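Local coordinates for mevalonate kinase, putative (Leishmania major, PDB 2HFS), which probably catalyses the ATP-dependent phosphorylation of (R)-mevalonate to (R)-5-phosphomevalonate, an early step of isoprenoid biosynthesis, at residues F25-V30 with A281-T286; E50-V55 with G97-I102. All blocks are in the same frame, centred on the assembly; numbering follows the deposited sequence.

Contact 1: residues F25-V30 with A281-T286; sequences FGEHFV and AKLSGT
Glu-27 and Lys-282 meet from opposite directions, illustrating how one buried carboxylate can join two distant pieces of chain. Lys-282 NZ lies 2.7 Å from Glu-27 OE2, on the syn side and somewhat out of the carboxylate plane, and makes a weaker bond of 3.0 Å to Glu-27 OE1. With CG set between N and the carbonyl carbon (chi1 51°) and a bend at chi2, Glu-27 also brings OE1 to the backbone: Gly-285 N donates to its anti lone pair at 2.8 Å, nearly straight at 168°. Both oxygens are therefore held, and the carboxylate cannot easily rotate. The ammonium is held in turn by Leu-283 O, 3.0 Å from Lys-282 NZ, and by Leu-24 O. Packing is close here, with Gly-285 O 3.2 Å from Glu-27 CB, while Leu-283 CD1 rests more loosely on Glu-27 CG at 3.9 Å.

Toward the more open end, His-28 NE2 donates to Thr-286 O at 2.7 Å; the oxygen lies at the ring edge, although the donor stands above the carbonyl plane. Thr-286 is partly exposed, and its hydroxyl pairs with Thr-201.

FGEH belongs to the first conserved motif of GHMP kinases and KLSGT begins the third, so the contact probably brings two of that family's motifs together near the active site. The loop between strands 17-25 and 36-52 lies against the end of strand 280-284, with helix 242-258 packing on Phe-25 and Lys-282, helix 201-214 on His-28, and strand 291-296 alongside.

Contact 2: residues E50-V55 with G97-I102; sequences EINPGV and GLKMFI
The side-chain amide of Asn-52 has the aliphatic part of Lys-99 over one face, with Lys-99 CG 3.6 Å from Asn-52 ND2 and Lys-99 CD 3.6 Å from Asn-52 OD1. Lys-99 takes this course because CG is anti to the carbonyl carbon (chi1 -81°), and the chain runs on extended to CD. Gln-59 also touches the Asn-52 side chain. The backbone carbonyl of Asn-52 is approached on both faces: Gly-97 N reaches Asn-52 O from one at 3.1 Å, Val-55 N from the opposite one.

The second of these bonds closes a type II turn, Asn-52 to Val-55, whose Gly-54 N is held by Asp-96. The turn brings Val-55 O to 2.8 Å from Gly-97 N, a weak, bent bond (115° at the hydrogen) that is possible because Gly-97 has no side chain on that face.

Beyond the turn the chain continues into strand 58-62, which pairs in parallel with the other edge of strand 97-103; with helix 70-88 between them these strands make a beta-alpha-beta crossover in the N-terminal part of the GHMP kinase fold. Strand 36-52, by contrast, is antiparallel to 97-103. Glu-50 and Lys-99 form a hydrogen-bonded pair, in which Lys-99 N donates to Glu-50 O at 2.8 Å.

Glu-50 and Lys-99 point the same way, alongside each other, Glu-50 CG to Lys-99 CB 4.0 Å; their charged ends are 5.1 Å apart (Glu-50 OE2 to Lys-99 NZ), probably attracting but not bridged. At the non-hydrogen-bonded pair Ile-51 and Leu-98 the side chains diverge, and Leu-98 CD2 rests on the backbone, 4.0 Å from Ile-51 CA, while Leu-126, Leu-129 and Tyr-130 of helix 114-130 pack against the leucine.

How the contacts relate
The two contacts show how chemistry follows place. Contact 1 is largely buried, its centre about 12 Å from the centre of the chain, and joins the loop after strand 17-25 of one sheet to the end of strand 280-284 of another through side chains: a carboxylate, an ammonium group and an imidazole that bond one another or backbone atoms. Contact 2, its centre about 28 Å from that of the chain, is only partly buried; main-chain bonds between neighbouring strands of a single sheet hold it, and its charged side chains merely lie alongside. Strand 36-52 follows the loop of contact 1 and supplies one of the two strands of contact 2, yet their centres are about 39 Å apart.

Contact 1: residues F25-V30 with A281-T286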
ATOM      1  N   PHE A  25       8.466   0.921   7.573  1.00 11.91           N
ATOM      2  CA  PHE A  25       9.932   0.963   7.519  1.00 10.76           C
ATOM      3  C   PHE A  25      10.506   0.365   6.260  1.00 11.19           C
ATOM      4  O   PHE A  25      10.040  -0.663   5.791  1.00 10.90           O
ATOM      5  CB  PHE A  25      10.543   0.198   8.695  1.00 11.65           C
ATOM      6  CG  PHE A  25      10.301   0.850  10.035  1.00 10.14           C
ATOM      7  CD1 PHE A  25      11.247   1.728  10.572  1.00 10.20           C
ATOM      8  CD2 PHE A  25       9.143   0.590  10.751  1.00 10.48           C
ATOM      9  CE1 PHE A  25      11.040   2.335  11.783  1.00 10.55           C
ATOM     10  CE2 PHE A  25       8.930   1.201  11.993  1.00 11.32           C
ATOM     11  CZ  PHE A  25       9.879   2.082  12.506  1.00 14.06           C
ATOM     12  N   GLY A  26      11.509   1.033   5.700  1.00 11.64           N
ATOM     13  CA  GLY A  26      12.472   0.377   4.836  1.00  9.30           C
ATOM     14  C   GLY A  26      12.274   0.468   3.332  1.00 10.86           C
ATOM     15  O   GLY A  26      12.881  -0.279   2.594  1.00 11.87           O
ATOM     16  N   GLU A  27      11.433   1.393   2.880  1.00 12.02           N
ATOM     17  CA  GLU A  27      11.415   1.764   1.465  1.00 11.01           C
ATOM     18  C   GLU A  27      12.833   2.095   0.983  1.00 12.42           C
ATOM     19  O   GLU A  27      13.631   2.719   1.710  1.00 10.19           O
ATOM     20  CB  GLU A  27      10.522   2.967   1.198  1.00 11.04           C
ATOM     21  CG  GLU A  27      10.786   4.162   2.094  1.00  8.61           C
ATOM     22  CD  GLU A  27       9.974   4.074   3.380  1.00 10.96           C
ATOM     23  OE1 GLU A  27       8.732   4.263   3.311  1.00 10.62           O
ATOM     24  OE2 GLU A  27      10.560   3.776   4.448  1.00 10.80           O
ATOM     25  N   HIS A  28      13.132   1.696  -0.247  1.00 10.41           N
ATOM     26  CA  HIS A  28      14.461   1.905  -0.849  1.00 11.04           C
ATOM     27  C   HIS A  28      15.586   1.009  -0.340  1.00 11.56           C
ATOM     28  O   HIS A  28      16.309   0.401  -1.139  1.00 13.93           O
ATOM     29  CB  HIS A  28      14.847   3.395  -0.830  1.00 11.89           C
ATOM     30  CG  HIS A  28      13.992   4.222  -1.730  1.00 11.21           C
ATOM     31  ND1 HIS A  28      14.123   4.193  -3.101  1.00 14.75           N
ATOM     32  CD2 HIS A  28      12.959   5.054  -1.465  1.00 12.07           C
ATOM     33  CE1 HIS A  28      13.216   4.983  -3.644  1.00 15.60           C
ATOM     34  NE2 HIS A  28      12.483   5.505  -2.674  1.00 13.69           N
ATOM     35  N   PHE A  29      15.735   0.900   0.977  1.00 11.67           N
ATOM     36  CA  PHE A  29      16.793   0.049   1.546  1.00 11.73           C
ATOM     37  C   PHE A  29      16.525  -1.441   1.334  1.00 13.20           C
ATOM     38  O   PHE A  29      17.462  -2.259   1.223  1.00 12.45           O
ATOM     39  CB  PHE A  29      16.981   0.366   3.026  1.00 13.51           C
ATOM     40  CG  PHE A  29      17.505   1.757   3.273  1.00 11.87           C
ATOM     41  CD1 PHE A  29      16.680   2.748   3.793  1.00 13.76           C
ATOM     42  CD2 PHE A  29      18.825   2.085   2.952  1.00  9.40           C
ATOM     43  CE1 PHE A  29      17.165   4.044   4.008  1.00 10.06           C
ATOM     44  CE2 PHE A  29      19.326   3.379   3.186  1.00 10.70           C
ATOM     45  CZ  PHE A  29      18.481   4.361   3.705  1.00  9.61           C
ATOM     46  N   VAL A  30      15.243  -1.778   1.256  1.00 12.25           N
ATOM     47  CA  VAL A  30      14.794  -3.131   0.943  1.00 12.88           C
ATOM     48  C   VAL A  30      15.317  -3.641  -0.417  1.00 12.46           C
ATOM     49  O   VAL A  30      15.605  -4.836  -0.575  1.00 13.82           O
ATOM     50  CB  VAL A  30      13.245  -3.207   1.005  1.00 11.46           C
ATOM     51  CG1 VAL A  30      12.601  -2.327  -0.097  1.00 12.09           C
ATOM     52  CG2 VAL A  30      12.762  -4.640   0.923  1.00 14.60           C
ATOM     53  N   ALA A 281       6.847  10.230  12.361  1.00  9.97           N
ATOM     54  CA  ALA A 281       6.288  10.596  11.066  1.00 10.53           C
ATOM     55  C   ALA A 281       7.390  10.551  10.023  1.00 10.69           C
ATOM     56  O   ALA A 281       8.534  10.928  10.294  1.00 11.83           O
ATOM     57  CB  ALA A 281       5.683  11.983  11.123  1.00  8.10           C
ATOM     58  N   LYS A 282       7.045  10.101   8.824  1.00 10.19           N
ATOM     59  CA  LYS A 282       8.065   9.909   7.803  1.00  9.19           C
ATOM     60  C   LYS A 282       7.390   9.767   6.464  1.00  7.09           C
ATOM     61  O   LYS A 282       6.208   9.420   6.386  1.00  8.57           O
ATOM     62  CB  LYS A 282       8.901   8.648   8.094  1.00  8.34           C
ATOM     63  CG  LYS A 282       8.063   7.347   8.205  1.00  9.57           C
ATOM     64  CD  LYS A 282       8.939   6.121   8.493  1.00 10.69           C
ATOM     65  CE  LYS A 282       9.747   5.642   7.267  1.00 12.25           C
ATOM     66  NZ  LYS A 282       8.871   4.977   6.255  1.00 13.59           N
ATOM     67  N   LEU A 283       8.156   9.976   5.411  1.00  8.09           N
ATOM     68  CA  LEU A 283       7.678   9.648   4.076  1.00  6.74           C
ATOM     69  C   LEU A 283       7.405   8.150   4.019  1.00  8.16           C
ATOM     70  O   LEU A 283       8.012   7.380   4.753  1.00  8.71           O
ATOM     71  CB  LEU A 283       8.691  10.026   3.003  1.00  8.74           C
ATOM     72  CG  LEU A 283      10.055   9.356   2.875  1.00  6.38           C
ATOM     73  CD1 LEU A 283      10.084   7.993   2.107  1.00  7.93           C
ATOM     74  CD2 LEU A 283      10.938  10.390   2.136  1.00  8.50           C
ATOM     75  N   SER A 284       6.496   7.744   3.143  1.00  8.53           N
ATOM     76  CA  SER A 284       6.154   6.326   3.012  1.00  9.23           C
ATOM     77  C   SER A 284       6.191   5.942   1.548  1.00  9.63           C
ATOM     78  O   SER A 284       5.398   6.451   0.762  1.00 10.37           O
ATOM     79  CB  SER A 284       4.759   6.049   3.577  1.00  8.32           C
ATOM     80  OG  SER A 284       4.412   4.686   3.381  1.00 11.29           O
ATOM     81  N   GLY A 285       7.107   5.050   1.186  1.00 10.12           N
ATOM     82  CA  GLY A 285       7.150   4.535  -0.177  1.00 10.80           C
ATOM     83  C   GLY A 285       8.222   5.214  -0.995  1.00 12.07           C
ATOM     84  O   GLY A 285       9.332   5.425  -0.518  1.00 13.46           O
ATOM     85  N   THR A 286       7.870   5.573  -2.227  1.00 12.75           N
ATOM     86  CA  THR A 286       8.846   6.066  -3.210  1.00 13.34           C
ATOM     87  C   THR A 286       9.519   7.360  -2.768  1.00 11.89           C
ATOM     88  O   THR A 286      10.703   7.551  -3.004  1.00 13.22           O
ATOM     89  CB  THR A 286       8.167   6.248  -4.586  1.00  9.70           C
ATOM     90  OG1 THR A 286       7.767   4.970  -5.075  1.00 15.10           O
ATOM     91  CG2 THR A 286       9.147   6.777  -5.655  1.00 12.37           C
TER

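Contact 2: residues E50-V55 with G97-I102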
ATOM      1  N   GLU A  50     -21.724  -9.099 -10.952  1.00 10.50           N
ATOM      2  CA  GLU A  50     -22.885  -9.861 -11.381  1.00 10.96           C
ATOM      3  C   GLU A  50     -22.857 -10.099 -12.879  1.00 11.19           C
ATOM      4  O   GLU A  50     -22.228  -9.348 -13.625  1.00 10.68           O
ATOM      5  CB  GLU A  50     -24.158  -9.155 -10.980  1.00 12.92           C
ATOM      6  CG  GLU A  50     -24.260  -7.740 -11.506  1.00 15.61           C
ATOM      7  CD  GLU A  50     -25.535  -7.106 -11.020  1.00 17.65           C
ATOM      8  OE1 GLU A  50     -25.590  -6.717  -9.838  1.00 18.63           O
ATOM      9  OE2 GLU A  50     -26.483  -7.042 -11.813  1.00 17.08           O
ATOM     10  N   ILE A  51     -23.540 -11.153 -13.304  1.00 12.05           N
ATOM     11  CA  ILE A  51     -23.593 -11.533 -14.710  1.00 13.43           C
ATOM     12  C   ILE A  51     -24.297 -10.468 -15.529  1.00 12.67           C
ATOM     13  O   ILE A  51     -25.149  -9.739 -15.008  1.00 13.53           O
ATOM     14  CB  ILE A  51     -24.206 -12.955 -14.869  1.00 12.71           C
ATOM     15  CG1 ILE A  51     -25.639 -13.032 -14.324  1.00 18.24           C
ATOM     16  CG2 ILE A  51     -23.323 -13.983 -14.157  1.00 16.00           C
ATOM     17  CD1 ILE A  51     -26.295 -14.432 -14.494  1.00 16.67           C
ATOM     18  N   ASN A  52     -23.884 -10.324 -16.785  1.00 12.12           N
ATOM     19  CA  ASN A  52     -24.475  -9.345 -17.689  1.00 12.70           C
ATOM     20  C   ASN A  52     -24.887 -10.117 -18.941  1.00 13.26           C
ATOM     21  O   ASN A  52     -24.145 -10.167 -19.904  1.00 13.60           O
ATOM     22  CB  ASN A  52     -23.451  -8.235 -17.998  1.00 12.66           C
ATOM     23  CG  ASN A  52     -24.104  -6.876 -18.305  1.00 14.09           C
ATOM     24  OD1 ASN A  52     -25.287  -6.655 -18.036  1.00 12.74           O
ATOM     25  ND2 ASN A  52     -23.318  -5.961 -18.842  1.00 14.81           N
ATOM     26  N   PRO A  53     -26.037 -10.795 -18.900  1.00 12.88           N
ATOM     27  CA  PRO A  53     -26.408 -11.689 -20.001  1.00 14.92           C
ATOM     28  C   PRO A  53     -26.536 -10.914 -21.297  1.00 16.37           C
ATOM     29  O   PRO A  53     -27.054  -9.799 -21.292  1.00 17.30           O
ATOM     30  CB  PRO A  53     -27.758 -12.240 -19.562  1.00 14.63           C
ATOM     31  CG  PRO A  53     -27.744 -12.105 -18.128  1.00 11.65           C
ATOM     32  CD  PRO A  53     -27.070 -10.782 -17.850  1.00 13.61           C
ATOM     33  N   GLY A  54     -25.997 -11.476 -22.379  1.00 16.71           N
ATOM     34  CA  GLY A  54     -26.085 -10.874 -23.703  1.00 19.29           C
ATOM     35  C   GLY A  54     -25.134  -9.728 -23.992  1.00 19.77           C
ATOM     36  O   GLY A  54     -25.018  -9.304 -25.141  1.00 20.76           O
ATOM     37  N   VAL A  55     -24.485  -9.194 -22.953  1.00 19.17           N
ATOM     38  CA  VAL A  55     -23.600  -8.048 -23.115  1.00 19.10           C
ATOM     39  C   VAL A  55     -22.187  -8.504 -22.794  1.00 18.77           C
ATOM     40  O   VAL A  55     -21.904  -8.853 -21.654  1.00 18.58           O
ATOM     41  CB  VAL A  55     -24.006  -6.851 -22.200  1.00 19.58           C
ATOM     42  CG1 VAL A  55     -23.160  -5.627 -22.517  1.00 17.86           C
ATOM     43  CG2 VAL A  55     -25.496  -6.551 -22.315  1.00 19.06           C
ATOM     44  N   GLY A  97     -21.242 -11.126 -20.245  1.00 13.79           N
ATOM     45  CA  GLY A  97     -20.178 -10.418 -19.563  1.00 13.14           C
ATOM     46  C   GLY A  97     -20.481 -10.271 -18.089  1.00 13.09           C
ATOM     47  O   GLY A  97     -21.264 -11.043 -17.518  1.00 12.14           O
ATOM     48  N   LEU A  98     -19.845  -9.275 -17.479  1.00 12.22           N
ATOM     49  CA  LEU A  98     -20.016  -8.979 -16.068  1.00 12.26           C
ATOM     50  C   LEU A  98     -20.188  -7.479 -15.855  1.00 12.03           C
ATOM     51  O   LEU A  98     -19.553  -6.661 -16.524  1.00 11.97           O
ATOM     52  CB  LEU A  98     -18.787  -9.456 -15.255  1.00 11.76           C
ATOM     53  CG  LEU A  98     -18.459 -10.960 -15.186  1.00 13.59           C
ATOM     54  CD1 LEU A  98     -17.145 -11.217 -14.447  1.00 15.88           C
ATOM     55  CD2 LEU A  98     -19.567 -11.782 -14.535  1.00 15.65           C
ATOM     56  N   LYS A  99     -21.031  -7.123 -14.900  1.00 13.23           N
ATOM     57  CA  LYS A  99     -21.036  -5.777 -14.384  1.00 13.23           C
ATOM     58  C   LYS A  99     -20.217  -5.785 -13.105  1.00 13.76           C
ATOM     59  O   LYS A  99     -20.441  -6.633 -12.239  1.00 12.60           O
ATOM     60  CB  LYS A  99     -22.468  -5.305 -14.117  1.00 13.91           C
ATOM     61  CG  LYS A  99     -23.168  -4.830 -15.395  1.00 16.76           C
ATOM     62  CD  LYS A  99     -24.657  -4.551 -15.175  1.00 18.53           C
ATOM     63  CE  LYS A  99     -24.930  -3.119 -14.813  1.00 19.02           C
ATOM     64  NZ  LYS A  99     -26.403  -2.852 -14.771  1.00 23.59           N
HETATM   65  N   MSE A 100     -19.288  -4.837 -13.012  1.00 11.89           N
HETATM   66  CA  MSE A 100     -18.357  -4.715 -11.892  1.00 13.29           C
HETATM   67  C   MSE A 100     -18.669  -3.407 -11.159  1.00 12.58           C
HETATM   68  O   MSE A 100     -18.682  -2.324 -11.765  1.00 11.98           O
HETATM   69  CB  MSE A 100     -16.924  -4.702 -12.439  1.00 15.05           C
HETATM   70  CG  MSE A 100     -15.839  -4.780 -11.387  1.00 16.68           C
HETATM   71 SE   MSE A 100     -14.032  -4.801 -12.195  1.00 24.06          SE
HETATM   72  CE  MSE A 100     -13.087  -4.751 -10.543  1.00 18.57           C
ATOM     73  N   PHE A 101     -18.947  -3.495  -9.864  1.00  9.38           N
ATOM     74  CA  PHE A 101     -19.076  -2.284  -9.053  1.00  9.86           C
ATOM     75  C   PHE A 101     -17.866  -2.172  -8.137  1.00  9.75           C
ATOM     76  O   PHE A 101     -17.538  -3.138  -7.453  1.00  9.87           O
ATOM     77  CB  PHE A 101     -20.368  -2.314  -8.243  1.00 10.79           C
ATOM     78  CG  PHE A 101     -20.530  -1.130  -7.329  1.00 14.13           C
ATOM     79  CD1 PHE A 101     -21.151   0.037  -7.790  1.00 17.74           C
ATOM     80  CD2 PHE A 101     -20.066  -1.177  -6.017  1.00 14.56           C
ATOM     81  CE1 PHE A 101     -21.305   1.145  -6.952  1.00 15.31           C
ATOM     82  CE2 PHE A 101     -20.207  -0.062  -5.164  1.00 13.22           C
ATOM     83  CZ  PHE A 101     -20.825   1.089  -5.629  1.00 14.72           C
ATOM     84  N   ILE A 102     -17.174  -1.026  -8.149  1.00  9.77           N
ATOM     85  CA  ILE A 102     -16.004  -0.873  -7.243  1.00  9.30           C
ATOM     86  C   ILE A 102     -16.251   0.188  -6.188  1.00  9.85           C
ATOM     87  O   ILE A 102     -16.556   1.342  -6.524  1.00  9.47           O
ATOM     88  CB  ILE A 102     -14.673  -0.551  -7.983  1.00  9.95           C
ATOM     89  CG1 ILE A 102     -14.576  -1.218  -9.362  1.00  9.20           C
ATOM     90  CG2 ILE A 102     -13.469  -0.938  -7.099  1.00  8.44           C
ATOM     91  CD1 ILE A 102     -13.305  -0.813 -10.114  1.00  8.61           C
TER